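Local coordinates for protein endo-beta-1,4-glucanase (cellulase B) (Bacillus halodurans, PDB 4V2X) that cleaves beta-1,4-linked glucans as a three-module family 5 glycoside hydrolase, its carbohydrate-binding module contributing to the breakdown of xyloglucan and beta-1,3-1,4-glucans, at residues A[90-93]-A[94-98]; A[206-209]-A[210-213]; A[288-291]-A[292-295]; A[55-58]-A[59-62]. One frame throughout, in Å; residues are numbered along the deposited sequence.

Interaction 1: residues A[90-93]-A[94-98]; sequences VTRE and LIEQI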
loop_
_atom_site.group_PDB
_atom_site.type_symbol
_atom_site.label_atom_id
_atom_site.label_comp_id
_atom_site.label_asym_id
_atom_site.label_seq_id
_atom_site.Cartn_x
_atom_site.Cartn_y
_atom_site.Cartn_z
ATOM N N VAL A 90 38.331 -8.424 13.398
ATOM C CA VAL A 90 38.205 -9.525 12.459
ATOM C C VAL A 90 39.571 -9.871 11.871
ATOM O O VAL A 90 40.293 -8.993 11.390
ATOM C CB VAL A 90 37.229 -9.187 11.313
ATOM C CG1 VAL A 90 37.102 -10.361 10.350
ATOM C CG2 VAL A 90 35.857 -8.794 11.879
ATOM N N THR A 91 39.931 -11.148 11.931
ATOM C CA THR A 91 41.155 -11.629 11.286
ATOM C C THR A 91 40.816 -12.306 9.965
ATOM O O THR A 91 39.701 -12.803 9.776
ATOM C CB THR A 91 41.892 -12.647 12.169
ATOM O OG1 THR A 91 41.059 -13.796 12.366
ATOM C CG2 THR A 91 42.246 -12.032 13.518
ATOM N N ARG A 92 41.785 -12.354 9.051
ATOM C CA ARG A 92 41.597 -13.114 7.825
ATOM C C ARG A 92 41.340 -14.584 8.157
ATOM O O ARG A 92 40.563 -15.257 7.481
ATOM C CB ARG A 92 42.809 -12.992 6.892
ATOM C CG ARG A 92 42.495 -13.497 5.495
ATOM C CD ARG A 92 43.672 -13.428 4.537
ATOM N NE ARG A 92 43.195 -13.407 3.154
ATOM C CZ ARG A 92 42.658 -14.443 2.510
ATOM N NH1 ARG A 92 42.523 -15.629 3.100
ATOM N NH2 ARG A 92 42.250 -14.291 1.254
ATOM N N GLU A 93 42.002 -15.071 9.203
ATOM C CA GLU A 93 41.891 -16.464 9.595
ATOM C C GLU A 93 40.451 -16.837 9.955
ATOM O O GLU A 93 39.997 -17.923 9.616
ATOM C CB GLU A 93 42.842 -16.771 10.755
ATOM C CG GLU A 93 42.853 -18.231 11.170
ATOM C CD GLU A 93 44.083 -18.616 11.977
ATOM O OE1 GLU A 93 44.864 -17.723 12.371
ATOM O OE2 GLU A 93 44.260 -19.826 12.217
ATOM N N LEU A 94 39.730 -15.942 10.621
ATOM C CA LEU A 94 38.317 -16.220 10.957
ATOM C C LEU A 94 37.495 -16.532 9.711
ATOM O O LEU A 94 36.719 -17.492 9.675
ATOM C CB LEU A 94 37.696 -15.029 11.686
ATOM C CG LEU A 94 36.203 -15.150 12.013
ATOM C CD1 LEU A 94 35.934 -16.357 12.905
ATOM C CD2 LEU A 94 35.726 -13.864 12.657
ATOM N N ILE A 95 37.655 -15.691 8.697
ATOM C CA ILE A 95 36.939 -15.846 7.440
ATOM C C ILE A 95 37.358 -17.146 6.731
ATOM O O ILE A 95 36.509 -17.885 6.236
ATOM C CB ILE A 95 37.154 -14.625 6.514
ATOM C CG1 ILE A 95 36.795 -13.308 7.225
ATOM C CG2 ILE A 95 36.344 -14.773 5.234
ATOM C CD1 ILE A 95 35.401 -13.242 7.821
ATOM N N GLU A 96 38.662 -17.419 6.693
ATOM C CA GLU A 96 39.181 -18.680 6.150
ATOM C C GLU A 96 38.552 -19.876 6.851
ATOM O O GLU A 96 38.124 -20.827 6.200
ATOM C CB GLU A 96 40.701 -18.764 6.324
ATOM C CG GLU A 96 41.498 -17.764 5.505
ATOM C CD GLU A 96 42.963 -17.692 5.917
ATOM O OE1 GLU A 96 43.446 -18.591 6.633
ATOM O OE2 GLU A 96 43.641 -16.726 5.520
ATOM N N GLN A 97 38.510 -19.820 8.178
ATOM C CA GLN A 97 38.040 -20.940 8.990
ATOM C C GLN A 97 36.547 -21.189 8.782
ATOM O O GLN A 97 36.112 -22.336 8.675
ATOM C CB GLN A 97 38.335 -20.688 10.470
ATOM C CG GLN A 97 39.820 -20.638 10.816
ATOM C CD GLN A 97 40.423 -21.994 11.110
ATOM O OE1 GLN A 97 39.771 -23.022 10.966
ATOM N NE2 GLN A 97 41.687 -22.000 11.517
ATOM N N ILE A 98 35.764 -20.116 8.714
ATOM C CA ILE A 98 34.333 -20.237 8.450
ATOM C C ILE A 98 34.091 -20.855 7.076
ATOM O O ILE A 98 33.225 -21.711 6.914
ATOM C CB ILE A 98 33.617 -18.868 8.614
ATOM C CG1 ILE A 98 33.466 -18.533 10.110
ATOM C CG2 ILE A 98 32.258 -18.847 7.916
ATOM C CD1 ILE A 98 32.644 -19.531 10.915
#

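Interaction 2: residues A[206-209]-A[210-213]; sequences EIRE and NHHA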
loop_
_atom_site.group_PDB
_atom_site.type_symbol
_atom_site.label_atom_id
_atom_site.label_comp_id
_atom_site.label_asym_id
_atom_site.label_seq_id
_atom_site.Cartn_x
_atom_site.Cartn_y
_atom_site.Cartn_z
ATOM N N GLU A 206 4.290 -3.476 17.293
ATOM C CA GLU A 206 3.454 -2.282 17.219
ATOM C C GLU A 206 3.441 -1.764 15.784
ATOM O O GLU A 206 3.660 -0.575 15.538
ATOM C CB GLU A 206 3.964 -1.200 18.180
ATOM C CG GLU A 206 3.898 -1.604 19.647
ATOM C CD GLU A 206 4.185 -0.451 20.596
ATOM O OE1 GLU A 206 4.788 0.561 20.167
ATOM O OE2 GLU A 206 3.815 -0.557 21.784
ATOM N N ILE A 207 3.178 -2.671 14.846
ATOM C CA ILE A 207 3.138 -2.330 13.426
ATOM C C ILE A 207 1.766 -1.764 13.083
ATOM O O ILE A 207 0.759 -2.456 13.197
ATOM C CB ILE A 207 3.434 -3.549 12.529
ATOM C CG1 ILE A 207 4.812 -4.135 12.857
ATOM C CG2 ILE A 207 3.366 -3.153 11.057
ATOM C CD1 ILE A 207 5.062 -5.500 12.249
ATOM N N ARG A 208 1.738 -0.505 12.668
ATOM C CA ARG A 208 0.505 0.192 12.337
ATOM C C ARG A 208 0.379 0.297 10.821
ATOM O O ARG A 208 1.342 0.054 10.091
ATOM C CB ARG A 208 0.499 1.571 13.002
ATOM C CG ARG A 208 0.567 1.483 14.523
ATOM C CD ARG A 208 0.367 2.822 15.212
ATOM N NE ARG A 208 1.586 3.633 15.230
ATOM C CZ ARG A 208 2.608 3.473 16.073
ATOM N NH1 ARG A 208 2.602 2.509 16.992
ATOM N NH2 ARG A 208 3.663 4.281 15.987
ATOM N N GLU A 209 -0.810 0.651 10.341
ATOM C CA GLU A 209 -1.076 0.644 8.903
ATOM C C GLU A 209 -0.116 1.534 8.120
ATOM O O GLU A 209 0.362 1.150 7.049
ATOM C CB GLU A 209 -2.528 1.059 8.617
ATOM C CG GLU A 209 -2.949 0.909 7.158
ATOM C CD GLU A 209 -2.680 -0.478 6.598
ATOM O OE1 GLU A 209 -2.816 -1.469 7.349
ATOM O OE2 GLU A 209 -2.330 -0.581 5.401
ATOM N N ASN A 210 0.179 2.709 8.664
ATOM C CA ASN A 210 1.062 3.664 7.993
ATOM C C ASN A 210 2.504 3.172 7.872
ATOM O O ASN A 210 3.247 3.591 6.983
ATOM C CB ASN A 210 1.030 5.005 8.728
ATOM C CG ASN A 210 1.917 6.055 8.073
ATOM O OD1 ASN A 210 1.813 6.318 6.870
ATOM N ND2 ASN A 210 2.802 6.654 8.860
ATOM N N HIS A 211 2.903 2.265 8.758
ATOM C CA HIS A 211 4.271 1.768 8.748
ATOM C C HIS A 211 4.631 1.013 7.481
ATOM O O HIS A 211 5.758 1.116 6.998
ATOM C CB HIS A 211 4.522 0.890 9.964
ATOM C CG HIS A 211 4.429 1.635 11.251
ATOM N ND1 HIS A 211 4.513 1.012 12.475
ATOM C CD2 HIS A 211 4.243 2.952 11.507
ATOM C CE1 HIS A 211 4.404 1.917 13.431
ATOM N NE2 HIS A 211 4.240 3.101 12.870
ATOM N N HIS A 212 3.672 0.279 6.930
ATOM C CA HIS A 212 3.921 -0.505 5.709
ATOM C C HIS A 212 4.345 0.405 4.573
ATOM O O HIS A 212 5.260 0.083 3.816
ATOM C CB HIS A 212 2.681 -1.297 5.305
ATOM C CG HIS A 212 2.154 -2.167 6.397
ATOM N ND1 HIS A 212 2.883 -3.203 6.937
ATOM C CD2 HIS A 212 0.984 -2.133 7.075
ATOM C CE1 HIS A 212 2.175 -3.783 7.890
ATOM N NE2 HIS A 212 1.022 -3.149 7.997
ATOM N N ALA A 213 3.679 1.551 4.463
ATOM C CA ALA A 213 3.998 2.508 3.411
ATOM C C ALA A 213 5.404 3.069 3.544
ATOM O O ALA A 213 6.091 3.290 2.541
ATOM C CB ALA A 213 2.980 3.634 3.398
HETATM O O HOH W 1 -1.350 -3.006 9.715
#

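Interaction 3: residues A[288-291]-A[292-295]; sequences RFEE and NSKQ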
loop_
_atom_site.group_PDB
_atom_site.type_symbol
_atom_site.label_atom_id
_atom_site.label_comp_id
_atom_site.label_asym_id
_atom_site.label_seq_id
_atom_site.Cartn_x
_atom_site.Cartn_y
_atom_site.Cartn_z
ATOM N N ARG A 288 10.416 -28.628 25.980
ATOM C CA ARG A 288 10.615 -29.569 24.873
ATOM C C ARG A 288 10.307 -28.901 23.544
ATOM O O ARG A 288 9.458 -28.006 23.470
ATOM C CB ARG A 288 9.696 -30.773 25.025
ATOM C CG ARG A 288 9.926 -31.601 26.279
ATOM C CD ARG A 288 10.906 -32.719 26.023
ATOM N NE ARG A 288 10.910 -33.729 27.085
ATOM C CZ ARG A 288 11.856 -34.656 27.228
ATOM N NH1 ARG A 288 12.883 -34.719 26.380
ATOM N NH2 ARG A 288 11.782 -35.522 28.231
ATOM N N PHE A 289 10.993 -29.366 22.504
ATOM C CA PHE A 289 10.675 -29.040 21.125
ATOM C C PHE A 289 9.474 -29.892 20.728
ATOM O O PHE A 289 9.611 -31.093 20.483
ATOM C CB PHE A 289 11.885 -29.339 20.229
ATOM C CG PHE A 289 11.639 -29.080 18.770
ATOM C CD1 PHE A 289 11.324 -27.802 18.326
ATOM C CD2 PHE A 289 11.730 -30.108 17.839
ATOM C CE1 PHE A 289 11.081 -27.556 16.980
ATOM C CE2 PHE A 289 11.500 -29.865 16.493
ATOM C CZ PHE A 289 11.179 -28.591 16.061
ATOM N N GLU A 290 8.297 -29.279 20.684
ATOM C CA GLU A 290 7.047 -30.029 20.553
ATOM C C GLU A 290 6.169 -29.473 19.420
ATOM O O GLU A 290 6.663 -28.737 18.563
ATOM C CB GLU A 290 6.335 -30.115 21.924
ATOM C CG GLU A 290 6.133 -28.803 22.679
ATOM C CD GLU A 290 5.338 -27.789 21.894
ATOM O OE1 GLU A 290 4.090 -27.831 21.959
ATOM O OE2 GLU A 290 5.959 -26.962 21.196
ATOM N N GLU A 291 4.894 -29.851 19.400
ATOM C CA GLU A 291 4.010 -29.565 18.271
ATOM C C GLU A 291 3.852 -28.079 17.948
ATOM O O GLU A 291 3.744 -27.711 16.781
ATOM C CB GLU A 291 2.632 -30.219 18.465
ATOM C CG GLU A 291 1.866 -29.812 19.720
ATOM C CD GLU A 291 2.125 -30.699 20.926
ATOM O OE1 GLU A 291 3.200 -31.333 21.010
ATOM O OE2 GLU A 291 1.232 -30.762 21.796
ATOM N N ASN A 292 3.821 -27.226 18.961
ATOM C CA ASN A 292 3.718 -25.800 18.698
ATOM C C ASN A 292 4.938 -25.250 17.956
ATOM O O ASN A 292 4.782 -24.479 17.007
ATOM C CB ASN A 292 3.451 -25.023 19.980
ATOM C CG ASN A 292 2.017 -25.156 20.435
ATOM O OD1 ASN A 292 1.143 -24.447 19.947
ATOM N ND2 ASN A 292 1.758 -26.089 21.338
ATOM N N SER A 293 6.138 -25.656 18.363
ATOM C CA SER A 293 7.356 -25.203 17.681
ATOM C C SER A 293 7.452 -25.799 16.275
ATOM O O SER A 293 7.864 -25.126 15.342
ATOM C CB SER A 293 8.600 -25.555 18.489
ATOM O OG SER A 293 8.667 -24.778 19.675
ATOM N N LYS A 294 7.043 -27.056 16.129
ATOM C CA LYS A 294 7.075 -27.722 14.829
ATOM C C LYS A 294 6.081 -27.079 13.872
ATOM O O LYS A 294 6.417 -26.777 12.724
ATOM C CB LYS A 294 6.765 -29.212 14.976
ATOM C CG LYS A 294 7.894 -30.007 15.608
ATOM C CD LYS A 294 7.478 -31.426 15.946
ATOM C CE LYS A 294 8.604 -32.167 16.641
ATOM N NZ LYS A 294 8.128 -33.461 17.201
ATOM N N GLN A 295 4.860 -26.856 14.348
ATOM C CA GLN A 295 3.821 -26.284 13.497
ATOM C C GLN A 295 4.106 -24.847 13.109
ATOM O O GLN A 295 3.758 -24.430 11.998
ATOM C CB GLN A 295 2.439 -26.394 14.154
ATOM C CG GLN A 295 1.877 -27.804 14.107
ATOM C CD GLN A 295 1.843 -28.370 12.693
ATOM O OE1 GLN A 295 1.426 -27.691 11.751
ATOM N NE2 GLN A 295 2.297 -29.611 12.536
HETATM O O HOH W 2 8.380 -26.375 21.680
#

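Interaction 4: residues A[55-58]-A[59-62]; sequences TLDI and QSYV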
loop_
_atom_site.group_PDB
_atom_site.type_symbol
_atom_site.label_atom_id
_atom_site.label_comp_id
_atom_site.label_asym_id
_atom_site.label_seq_id
_atom_site.Cartn_x
_atom_site.Cartn_y
_atom_site.Cartn_z
ATOM N N THR A 55 23.550 -11.879 -18.138
ATOM C CA THR A 55 22.363 -12.206 -17.346
ATOM C C THR A 55 22.742 -12.939 -16.056
ATOM O O THR A 55 23.765 -13.625 -15.995
ATOM C CB THR A 55 21.394 -13.046 -18.168
ATOM N N LEU A 56 21.908 -12.777 -15.031
ATOM C CA LEU A 56 22.110 -13.419 -13.732
ATOM C C LEU A 56 20.859 -14.236 -13.418
ATOM O O LEU A 56 19.745 -13.777 -13.653
ATOM C CB LEU A 56 22.361 -12.346 -12.661
ATOM C CG LEU A 56 22.896 -12.746 -11.278
ATOM C CD1 LEU A 56 23.676 -11.599 -10.648
ATOM C CD2 LEU A 56 21.776 -13.188 -10.345
ATOM N N ASP A 57 21.045 -15.454 -12.920
ATOM C CA ASP A 57 19.932 -16.317 -12.519
ATOM C C ASP A 57 19.798 -16.204 -10.995
ATOM O O ASP A 57 20.587 -16.790 -10.255
ATOM C CB ASP A 57 20.220 -17.758 -12.941
ATOM C CG ASP A 57 19.068 -18.709 -12.653
ATOM O OD1 ASP A 57 18.451 -18.627 -11.572
ATOM O OD2 ASP A 57 18.798 -19.581 -13.509
ATOM N N ILE A 58 18.816 -15.429 -10.539
ATOM C CA ILE A 58 18.729 -15.071 -9.120
ATOM C C ILE A 58 18.454 -16.286 -8.224
ATOM O O ILE A 58 18.947 -16.347 -7.094
ATOM C CB ILE A 58 17.700 -13.938 -8.870
ATOM C CG1 ILE A 58 17.913 -13.292 -7.493
ATOM C CG2 ILE A 58 16.270 -14.445 -8.999
ATOM C CD1 ILE A 58 19.235 -12.570 -7.326
ATOM N N GLN A 59 17.688 -17.252 -8.726
ATOM C CA GLN A 59 17.415 -18.477 -7.963
ATOM C C GLN A 59 18.687 -19.305 -7.742
ATOM O O GLN A 59 18.959 -19.736 -6.622
ATOM C CB GLN A 59 16.340 -19.317 -8.652
ATOM C CG GLN A 59 14.951 -18.700 -8.597
ATOM C CD GLN A 59 13.940 -19.464 -9.435
ATOM O OE1 GLN A 59 14.161 -19.709 -10.626
ATOM N NE2 GLN A 59 12.829 -19.850 -8.821
ATOM N N SER A 60 19.466 -19.509 -8.804
ATOM C CA SER A 60 20.754 -20.214 -8.702
ATOM C C SER A 60 21.723 -19.501 -7.765
ATOM O O SER A 60 22.440 -20.134 -6.989
ATOM C CB SER A 60 21.407 -20.344 -10.081
ATOM O OG SER A 60 20.564 -21.054 -10.968
ATOM N N TYR A 61 21.741 -18.178 -7.855
ATOM C CA TYR A 61 22.586 -17.337 -7.015
ATOM C C TYR A 61 22.296 -17.616 -5.540
ATOM O O TYR A 61 23.198 -17.922 -4.769
ATOM C CB TYR A 61 22.303 -15.875 -7.358
ATOM C CG TYR A 61 23.093 -14.823 -6.614
ATOM C CD1 TYR A 61 22.711 -14.408 -5.341
ATOM C CD2 TYR A 61 24.181 -14.188 -7.208
ATOM C CE1 TYR A 61 23.415 -13.428 -4.669
ATOM C CE2 TYR A 61 24.884 -13.200 -6.545
ATOM C CZ TYR A 61 24.496 -12.823 -5.271
ATOM O OH TYR A 61 25.176 -11.825 -4.610
ATOM N N VAL A 62 21.025 -17.543 -5.168
ATOM C CA VAL A 62 20.630 -17.771 -3.776
ATOM C C VAL A 62 20.926 -19.214 -3.346
ATOM O O VAL A 62 21.441 -19.438 -2.255
ATOM C CB VAL A 62 19.157 -17.371 -3.534
ATOM C CG1 VAL A 62 18.675 -17.841 -2.167
ATOM C CG2 VAL A 62 19.017 -15.858 -3.647
HETATM O O HOH W 3 16.079 -17.172 -11.238
#

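Interaction 1: residues A[90-93]-A[94-98]
Leu94 gives its backbone N-H to Thr91, the N-cap residue of helix 92-100, which is the helix of the first beta-alpha-beta unit in the TIM barrel. Leu94 N lies 3.1 Å from Thr91 OG1, and a chi1 of 63° brings this hydroxyl back over the first turn, where Tyr369 OH bonds to it as well. Further along its side chain, Leu94 CD2 approaches Val90 CG1 at 4.4 Å. Ile95 strengthens this apolar side: its CD1 sits 4.2 Å from Val90 CG1, so that the residue before the cap and the fourth of the helix form a hydrophobic staple, and Val135 of helix 126-141 touches both. Glu96 then reaches back to Arg92. The arginine, extended from CG to NE, brings NH1 to 2.9 Å from Glu96 OE2 in a salt bridge that meets the carboxylate on its anti side; the guanidinium and carboxylate planes stand 50° apart. Glu141 and Glu142 also grip this guanidinium, at NH2 and NH1 respectively. An alanine in place of Glu96 would remove one of these carboxylates and would probably leave the Arg92 side chain freer to turn toward the other two. Gln97 continues the helical ladder, its N 2.8 Å from Glu93 O. The two side chains run alongside each other, amide and carboxylate nearly coplanar, with a weak bond of 3.4 Å from Gln97 NE2 to Glu93 OE2.

Interaction 2: residues A[206-209]-A[210-213]
Arg208 lays its CB over one face of the His211 imidazole, a CH-pi contact 4.0 Å from CB to the ring centroid, at the turn that leads into helix 209-227 of the TIM barrel. Beyond CB the arginine bends at chi3 (-81°), which carries the guanidinium round to the rim of the same ring. There His211 CE1 stands above the centre of the guanidinium face, the two planes 70° apart. This is a packing of face on edge, and no bond joins Arg208 NH2 to His211 NE2. Instead both nitrogens turn to one acceptor, OE1 of Glu162, which ties the pair together from outside. Glu206 O approaches the ring edge, 3.3 Å from His211 CE1. The turn itself is held by His211 N, 3.0 Å from Arg208 O, with the donor well above the carbonyl plane.

His212 takes the other side of the chain, where Ile207 CG2 presses to 3.4 Å from its CE1 and Leu251 of helix 249-262 touches both side chains. Next along the helix, Ala213 packs against Lys261 of the second subunit. A water in the plane of the His212 ring lies 2.9 Å from His212 NE2 and donates to Glu209 OE1.

Interaction 3: residues A[288-291]-A[292-295]
Glu290 curls its carboxylate over the first turn of helix 291-309 and meets three N-H groups there, making a side-chain N-cap on one of the outer helices of the TIM barrel. Glu290 OE1 accepts twice: from Asn292 N at 3.1 Å, above the carboxylate plane, and from Asn292 ND2 at 3.0 Å, the latter on the syn lone pair of OE1, with amide and carboxylate nearly coplanar. OE2 takes the next backbone N-H, Ser293 N lying 3.1 Å from Glu290 OE2. With CG set between the backbone N and the carbonyl carbon (chi1 51°) and a further bend at chi2 (58°), the chain folds back and brings the carboxylate to these N-H groups. An alanine here would probably leave the N-H groups of Asn292 and Ser293 without their caps and let the Asn292 amide turn. The backbone of Glu290 also takes part, its O receiving Lys294 N at 3.0 Å.

The next shell lies against the same turn. Just ahead of the cap, the Phe289 ring packs on Ser293 CB, 3.5 Å from Phe289 CE1, and on the methylenes of Lys294, whose extended chain runs obliquely across it with CG 3.6 Å from Phe289 CZ. Farther out, Phe343 of helix 334-350 meets Phe289 edge-to-face, while Glu336 of that helix accepts from Phe289 N and forms a salt bridge with Arg288. One water knits cap and lead-in together: it donates to Arg288 O and Glu290 OE2, accepts from Glu290 N, and takes the hydroxyl proton of Ser293 OG at 2.6 Å.

Interaction 4: residues A[55-58]-A[59-62]
The capped first turn of helix 58-64 joins Asp57 to Ser60 at the N-terminal end of the modelled chain. Asp57 is the N-cap, and its OD1 accepts from Ser60 N at 3.1 Å in an almost straight bond (175°). The donor stands above the carboxylate plane, 51° out of it. With CG anti to the backbone N (chi1 -176°), the carboxylate swings forward over the turn, where the first N-H groups of the helix point. A water reinforces the cap. It donates to Asp57 OD1 at 2.8 Å and to Gln59 OE1, and it accepts from Gln59 N at 3.0 Å, so OD1 serves a backbone donor and a solvent donor together.

Around this polar edge the residue before the cap folds back on the fourth of the helix: Leu56 CD2 lies 4.1 Å from Tyr61 CB, a hydrophobic staple. The helix as a whole covers the end of the TIM barrel at which the strands begin. Ile58 and Val62 rest on Ile268 of strand 267-273 and on Pro314 just before strand 315-320, while Tyr61 stacks edge-to-face with Tyr145 and gives its hydroxyl to Thr188 O. Helical bonds follow at once from the cap, Tyr61 N to Asp57 O at 3.0 Å and Val62 N to Ile58 O at 3.1 Å. Ile58 CD1 comes to 4.4 Å from Tyr61 CD1, obliquely to the ring.

All four contacts sit at helix starts around the same (beta/alpha)8 barrel, and none touches another. Along the chain interaction 4 comes first, then interactions 1, 2 and 3. Interaction 4 belongs to the short helix across the end of the barrel where the strands begin; the other three belong to outer helices 92-100, 209-227 and 291-309. The centres of interactions 1 and 4 are closest, about 27 Å apart, and those of interactions 1 and 2 farthest, about 40 Å. Interactions 1 and 3 lie on opposite sides of the chain's centre. The catalytic module thus solves one problem, beginning a helix, independently at scattered points, with threonine, glutamate and aspartate side-chain caps in interactions 1, 3 and 4.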